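Local structure of tRNA (adenine(9)-N1)-methyltransferase (Sulfolobus acidocaldarius, 5A7Z) at residues Ile53-Lys58 / Gly97-Ile102; Gly115-Glu118 / Glu124-Lys127. The protein catalyses S-adenosyl-L-methionine-dependent methylation of N1 of adenosine 9 in tRNA, as an archaeal member of the TRM10 family of SPOUT methyltransferases. All coordinates share one frame; numbering follows the deposited sequence.

Interaction 1: Ile53-Lys58 / Gly97-Ile102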
ATOM      1  N   ILE A  53       6.306  -7.145  -7.322  1.00 30.88           N
ATOM      2  CA  ILE A  53       7.191  -6.750  -6.259  1.00 33.74           C
ATOM      3  C   ILE A  53       8.560  -7.382  -6.439  1.00 34.01           C
ATOM      4  O   ILE A  53       9.583  -6.709  -6.258  1.00 29.80           O
ATOM      5  CB  ILE A  53       6.634  -7.117  -4.849  1.00 38.82           C
ATOM      6  CG1 ILE A  53       5.840  -5.950  -4.272  1.00 43.68           C
ATOM      7  CG2 ILE A  53       7.772  -7.413  -3.871  1.00 41.16           C
ATOM      8  CD1 ILE A  53       6.670  -4.680  -4.095  1.00 44.93           C
ATOM      9  N   LYS A  54       8.590  -8.675  -6.753  1.00 31.47           N
ATOM     10  CA  LYS A  54       9.868  -9.359  -6.912  1.00 31.57           C
ATOM     11  C   LYS A  54      10.615  -8.835  -8.144  1.00 31.77           C
ATOM     12  O   LYS A  54      11.849  -8.791  -8.181  1.00 29.94           O
ATOM     13  CB  LYS A  54       9.659 -10.862  -6.993  1.00 32.41           C
ATOM     14  CG  LYS A  54       9.328 -11.501  -5.636  1.00 31.94           C
ATOM     15  CD  LYS A  54      10.057 -12.835  -5.450  1.00 33.56           C
ATOM     16  CE  LYS A  54       9.849 -13.422  -4.046  1.00 33.65           C
ATOM     17  NZ  LYS A  54      10.454 -14.775  -3.941  1.00 35.98           N
HETATM   18  N   MSE A  55       9.867  -8.418  -9.142  1.00 30.63           N
HETATM   19  CA  MSE A  55      10.476  -7.952 -10.362  1.00 35.32           C
HETATM   20  C   MSE A  55      11.051  -6.583 -10.134  1.00 34.72           C
HETATM   21  O   MSE A  55      12.085  -6.252 -10.674  1.00 31.12           O
HETATM   22  CB  MSE A  55       9.441  -7.933 -11.475  1.00 34.90           C
HETATM   23  CG  MSE A  55      10.130  -7.593 -12.787  1.00 38.54           C
HETATM   24 SE   MSE A  55       8.842  -7.745 -14.262  1.00 45.80          SE
HETATM   25  CE  MSE A  55       7.679  -6.294 -13.592  1.00 52.53           C
ATOM     26  N   LEU A  56      10.364  -5.770  -9.340  1.00 36.04           N
ATOM     27  CA  LEU A  56      10.788  -4.398  -9.095  1.00 37.55           C
ATOM     28  C   LEU A  56      11.924  -4.307  -8.096  1.00 40.89           C
ATOM     29  O   LEU A  56      12.771  -3.444  -8.221  1.00 46.35           O
ATOM     30  CB  LEU A  56       9.629  -3.559  -8.568  1.00 38.04           C
ATOM     31  CG  LEU A  56       8.544  -3.195  -9.575  1.00 39.46           C
ATOM     32  CD1 LEU A  56       7.271  -2.775  -8.837  1.00 41.32           C
ATOM     33  CD2 LEU A  56       9.014  -2.107 -10.551  1.00 36.91           C
ATOM     34  N   LEU A  57      11.935  -5.189  -7.104  1.00 39.58           N
ATOM     35  CA  LEU A  57      12.874  -5.069  -5.988  1.00 41.18           C
ATOM     36  C   LEU A  57      13.977  -6.135  -5.957  1.00 41.94           C
ATOM     37  O   LEU A  57      15.070  -5.836  -5.517  1.00 45.84           O
ATOM     38  CB  LEU A  57      12.115  -5.072  -4.635  1.00 39.64           C
ATOM     39  CG  LEU A  57      11.162  -3.886  -4.394  1.00 42.09           C
ATOM     40  CD1 LEU A  57      10.398  -4.056  -3.084  1.00 42.94           C
ATOM     41  CD2 LEU A  57      11.906  -2.559  -4.413  1.00 40.09           C
ATOM     42  N   LYS A  58      13.699  -7.368  -6.411  1.00 41.89           N
ATOM     43  CA  LYS A  58      14.551  -8.540  -6.064  1.00 35.38           C
ATOM     44  C   LYS A  58      15.289  -9.202  -7.224  1.00 35.06           C
ATOM     45  O   LYS A  58      15.736 -10.351  -7.084  1.00 38.55           O
ATOM     46  CB  LYS A  58      13.714  -9.632  -5.401  1.00 38.07           C
ATOM     47  CG  LYS A  58      12.922  -9.215  -4.186  1.00 42.55           C
ATOM     48  CD  LYS A  58      13.820  -8.953  -3.011  1.00 48.02           C
ATOM     49  CE  LYS A  58      13.061  -8.197  -1.940  1.00 57.69           C
ATOM     50  NZ  LYS A  58      11.840  -8.956  -1.573  1.00 62.34           N
ATOM     51  N   GLY A  97      15.753 -13.268 -14.583  1.00 35.89           N
ATOM     52  CA  GLY A  97      14.985 -13.023 -15.793  1.00 38.73           C
ATOM     53  C   GLY A  97      14.930 -11.540 -16.170  1.00 42.35           C
ATOM     54  O   GLY A  97      15.303 -10.675 -15.378  1.00 39.97           O
ATOM     55  N   LYS A  98      14.419 -11.247 -17.367  1.00 43.72           N
ATOM     56  CA  LYS A  98      14.331  -9.878 -17.841  1.00 44.69           C
ATOM     57  C   LYS A  98      13.128  -9.194 -17.262  1.00 40.38           C
ATOM     58  O   LYS A  98      12.078  -9.774 -17.179  1.00 37.18           O
ATOM     59  CB  LYS A  98      14.269  -9.825 -19.377  1.00 51.44           C
ATOM     60  CG  LYS A  98      15.525 -10.370 -20.031  1.00 65.62           C
ATOM     61  CD  LYS A  98      15.503 -10.285 -21.554  1.00 80.92           C
ATOM     62  CE  LYS A  98      16.815 -10.819 -22.142  1.00 85.46           C
ATOM     63  NZ  LYS A  98      16.820 -10.856 -23.631  1.00 89.41           N
ATOM     64  N   LYS A  99      13.289  -7.937 -16.903  1.00 45.78           N
ATOM     65  CA  LYS A  99      12.225  -7.090 -16.415  1.00 47.98           C
ATOM     66  C   LYS A  99      11.385  -6.547 -17.528  1.00 45.96           C
ATOM     67  O   LYS A  99      11.870  -6.332 -18.600  1.00 49.43           O
ATOM     68  CB  LYS A  99      12.821  -5.898 -15.719  1.00 47.82           C
ATOM     69  CG  LYS A  99      14.046  -6.202 -14.938  1.00 51.66           C
ATOM     70  CD  LYS A  99      13.716  -6.210 -13.476  1.00 56.72           C
ATOM     71  CE  LYS A  99      14.967  -6.384 -12.693  1.00 56.29           C
ATOM     72  NZ  LYS A  99      14.779  -7.546 -11.834  1.00 68.73           N
ATOM     73  N   VAL A 100      10.122  -6.299 -17.262  1.00 42.20           N
ATOM     74  CA  VAL A 100       9.323  -5.508 -18.202  1.00 38.57           C
ATOM     75  C   VAL A 100       8.880  -4.241 -17.503  1.00 37.78           C
ATOM     76  O   VAL A 100       8.614  -4.259 -16.316  1.00 39.17           O
ATOM     77  CB  VAL A 100       8.110  -6.288 -18.762  1.00 40.63           C
ATOM     78  CG1 VAL A 100       8.560  -7.626 -19.309  1.00 42.92           C
ATOM     79  CG2 VAL A 100       7.007  -6.474 -17.718  1.00 40.31           C
ATOM     80  N   SER A 101       8.892  -3.134 -18.233  1.00 41.99           N
ATOM     81  CA  SER A 101       8.475  -1.844 -17.712  1.00 44.01           C
ATOM     82  C   SER A 101       7.000  -1.843 -17.420  1.00 39.72           C
ATOM     83  O   SER A 101       6.204  -2.266 -18.254  1.00 39.17           O
ATOM     84  CB  SER A 101       8.722  -0.760 -18.746  1.00 48.38           C
ATOM     85  OG  SER A 101      10.095  -0.542 -18.909  1.00 60.47           O
ATOM     86  N   ILE A 102       6.621  -1.324 -16.264  1.00 35.15           N
ATOM     87  CA  ILE A 102       5.216  -1.103 -15.993  1.00 39.06           C
ATOM     88  C   ILE A 102       4.976   0.305 -15.461  1.00 40.18           C
ATOM     89  O   ILE A 102       5.865   0.923 -14.881  1.00 41.69           O
ATOM     90  CB  ILE A 102       4.653  -2.161 -15.026  1.00 37.62           C
ATOM     91  CG1 ILE A 102       5.281  -2.057 -13.650  1.00 35.98           C
ATOM     92  CG2 ILE A 102       4.881  -3.539 -15.579  1.00 38.57           C
ATOM     93  CD1 ILE A 102       4.624  -2.961 -12.637  1.00 38.19           C
TER
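The carbonyl of M55 takes the K99 ammonium tilted 17° from its plane, while the selenium end of M55 lies in van der Waals contact against the backbone of V100. K99 NZ comes to M55 O at an angle, 3.2 Å away with C=O...N 140°, in a hydrogen bond. The stronger partner of this ammonium is Y60 O, with M55 O the second, so two backbone oxygens grip it. Bends at chi2 and chi4 curl the lysine back to the helix, and its methylene K99 CD rests 3.9 Å from M55 CG as the two side chains slide past each other in opposite directions. M55, a selenomethionine, has its CG anti to the backbone N (chi1 -174°). It extends away from the helix until chi3 turns the methyl aside. M55 SE comes to 3.6 Å from V100 N, and M55 CE to 3.5 Å from V100 O. The V100 side chain crosses it at about a right angle, with CG2 4.1 Å from SE. The contact lies where the chain leaves the five-stranded sheet at strand 91-95 and runs toward strand 109-113 of the methyltransferase sheet; the departing segment 97-102 is laid against the end of helix 48-57. F27 of helix 22-33 touches both M55 and V100, adding to the packing round the buried selenomethionine. Because M55 O belongs to the last turn of its helix, the positive charge of K99 should be favourably placed against the helix dipole. Farther along, I102 CG2 approaches M55 CE at 4.4 Å, a looser apolar touch.

Interaction 2: Gly115-Glu118 / Glu124-Lys127; sequences GLFE and EKEK
K125 packs tightly over one face of the F117 ring: its CG sits 3.9 Å from the ring centroid, 24° off the normal, a CH-pi contact displaced toward the rim. K125 CG and CB are both 3.6 Å from F117 CZ, and the lysine chain crosses the phenyl side chain at about a right angle. The F117 ring reaches the helix because chi1 (-171°) sets CG opposite the main-chain N, and CE1 also comes to 3.7 Å from K125 O. K125 runs on extended past the ring, bringing CE to 3.5 Å from F117 O, and bends only at chi4. The other end is loose. The ammonium meets the carboxylate of exposed E118 in a salt bridge that is long, K125 NZ to E118 OE1 being 3.5 Å, while E118 OE2 lies at the edge of the ring, in its plane. Strand 109-113, helix 122-142 and strand 148-151 form a beta-alpha-beta crossover of the SPOUT domain, and this contact holds the short 3-10 turn after strand 109-113 against the opening turns of helix 122-142. F117 also has a cation-pi contact with K153. One lysine thus spends its methylenes on an aromatic face and its charge at the surface, where solvent probably weakens the attraction to E118.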
ATOM      1  N   GLY A 115       6.097  15.084  11.077  1.00 34.96           N
ATOM      2  CA  GLY A 115       6.325  16.459  11.539  1.00 37.44           C
ATOM      3  C   GLY A 115       6.404  16.579  13.063  1.00 35.73           C
ATOM      4  O   GLY A 115       7.237  17.267  13.562  1.00 40.05           O
ATOM      5  N   LEU A 116       5.565  15.848  13.789  1.00 38.46           N
ATOM      6  CA  LEU A 116       5.520  15.926  15.252  1.00 41.93           C
ATOM      7  C   LEU A 116       6.695  15.245  16.011  1.00 44.91           C
ATOM      8  O   LEU A 116       6.709  15.281  17.236  1.00 37.70           O
ATOM      9  CB  LEU A 116       4.187  15.325  15.777  1.00 44.30           C
ATOM     10  CG  LEU A 116       4.113  13.798  16.077  1.00 47.50           C
ATOM     11  CD1 LEU A 116       2.836  13.463  16.844  1.00 49.68           C
ATOM     12  CD2 LEU A 116       4.223  12.927  14.833  1.00 45.84           C
ATOM     13  N   PHE A 117       7.639  14.611  15.305  1.00 43.81           N
ATOM     14  CA  PHE A 117       8.501  13.602  15.927  1.00 43.48           C
ATOM     15  C   PHE A 117       9.191  14.125  17.191  1.00 45.89           C
ATOM     16  O   PHE A 117       9.177  13.471  18.223  1.00 44.28           O
ATOM     17  CB  PHE A 117       9.547  13.072  14.945  1.00 42.09           C
ATOM     18  CG  PHE A 117      10.317  11.870  15.467  1.00 42.16           C
ATOM     19  CD1 PHE A 117       9.717  10.599  15.529  1.00 42.10           C
ATOM     20  CD2 PHE A 117      11.633  12.006  15.919  1.00 39.21           C
ATOM     21  CE1 PHE A 117      10.416   9.507  16.039  1.00 39.11           C
ATOM     22  CE2 PHE A 117      12.332  10.915  16.421  1.00 36.34           C
ATOM     23  CZ  PHE A 117      11.722   9.666  16.479  1.00 36.44           C
ATOM     24  N   GLU A 118       9.710  15.340  17.125  1.00 46.29           N
ATOM     25  CA  GLU A 118      10.447  15.922  18.243  1.00 44.86           C
ATOM     26  C   GLU A 118       9.572  16.317  19.448  1.00 40.70           C
ATOM     27  O   GLU A 118      10.086  16.588  20.502  1.00 46.83           O
ATOM     28  CB  GLU A 118      11.271  17.110  17.744  1.00 49.17           C
ATOM     29  CG  GLU A 118      12.306  16.726  16.671  1.00 55.73           C
ATOM     30  CD  GLU A 118      13.411  15.784  17.198  1.00 61.16           C
ATOM     31  OE1 GLU A 118      13.833  15.954  18.367  1.00 64.41           O
ATOM     32  OE2 GLU A 118      13.871  14.887  16.445  1.00 59.99           O
ATOM     33  N   GLU A 124       7.233   6.809  22.811  1.00 37.10           N
ATOM     34  CA  GLU A 124       6.483   7.141  21.602  1.00 40.10           C
ATOM     35  C   GLU A 124       7.379   7.199  20.355  1.00 36.70           C
ATOM     36  O   GLU A 124       7.044   6.634  19.316  1.00 31.35           O
ATOM     37  CB  GLU A 124       5.760   8.473  21.794  1.00 45.98           C
ATOM     38  CG  GLU A 124       4.583   8.380  22.761  1.00 53.40           C
ATOM     39  CD  GLU A 124       3.961   9.738  23.134  1.00 59.57           C
ATOM     40  OE1 GLU A 124       4.643  10.798  23.042  1.00 59.22           O
ATOM     41  OE2 GLU A 124       2.775   9.732  23.559  1.00 73.10           O
ATOM     42  N   LYS A 125       8.511   7.881  20.460  1.00 32.06           N
ATOM     43  CA  LYS A 125       9.484   7.904  19.363  1.00 31.99           C
ATOM     44  C   LYS A 125       9.896   6.490  18.913  1.00 39.16           C
ATOM     45  O   LYS A 125      10.040   6.206  17.697  1.00 35.04           O
ATOM     46  CB  LYS A 125      10.701   8.651  19.787  1.00 30.81           C
ATOM     47  CG  LYS A 125      10.516  10.157  19.833  1.00 35.27           C
ATOM     48  CD  LYS A 125      11.749  10.812  20.404  1.00 36.80           C
ATOM     49  CE  LYS A 125      11.627  12.315  20.435  1.00 40.70           C
ATOM     50  NZ  LYS A 125      12.855  12.888  19.860  1.00 49.60           N
ATOM     51  N   GLU A 126      10.105   5.609  19.889  1.00 39.88           N
ATOM     52  CA  GLU A 126      10.652   4.298  19.589  1.00 44.05           C
ATOM     53  C   GLU A 126       9.587   3.464  18.907  1.00 36.36           C
ATOM     54  O   GLU A 126       9.843   2.905  17.867  1.00 36.40           O
ATOM     55  CB  GLU A 126      11.177   3.588  20.845  1.00 46.22           C
ATOM     56  CG  GLU A 126      12.390   2.693  20.593  1.00 54.81           C
ATOM     57  CD  GLU A 126      12.777   1.827  21.809  1.00 63.41           C
ATOM     58  OE1 GLU A 126      12.615   2.293  22.963  1.00 55.90           O
ATOM     59  OE2 GLU A 126      13.258   0.675  21.607  1.00 69.35           O
ATOM     60  N   LYS A 127       8.407   3.358  19.518  1.00 35.46           N
ATOM     61  CA  LYS A 127       7.259   2.731  18.855  1.00 38.48           C
ATOM     62  C   LYS A 127       7.116   3.250  17.448  1.00 32.37           C
ATOM     63  O   LYS A 127       7.051   2.496  16.503  1.00 38.97           O
ATOM     64  CB  LYS A 127       5.967   3.061  19.572  1.00 39.47           C
ATOM     65  CG  LYS A 127       5.735   2.280  20.838  1.00 44.65           C
ATOM     66  CD  LYS A 127       4.533   2.843  21.582  1.00 49.41           C
ATOM     67  CE  LYS A 127       3.230   2.485  20.903  1.00 53.09           C
ATOM     68  NZ  LYS A 127       2.520   1.383  21.613  1.00 59.89           N
TER

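How the interactions relate
The two contacts belong to different parts of the chain, about 21 Å apart at their nearest atoms, and share no element directly: interaction 1 joins helix 48-57 to the segment leaving the first sheet, interaction 2 a short loop to helix 122-142 beside the second. That helix is a common neighbour, since R140 in its later part touches I53 and L57. Both contacts are partly buried, each pairing a buried residue with a lysine. The lysines serve differently. In 53-58/97-102 the ammonium is held by backbone oxygens and the apolar work falls to the selenomethionine; in 115-118/124-127 the lysine itself supplies the apolar surface, and its charge faces a carboxylate.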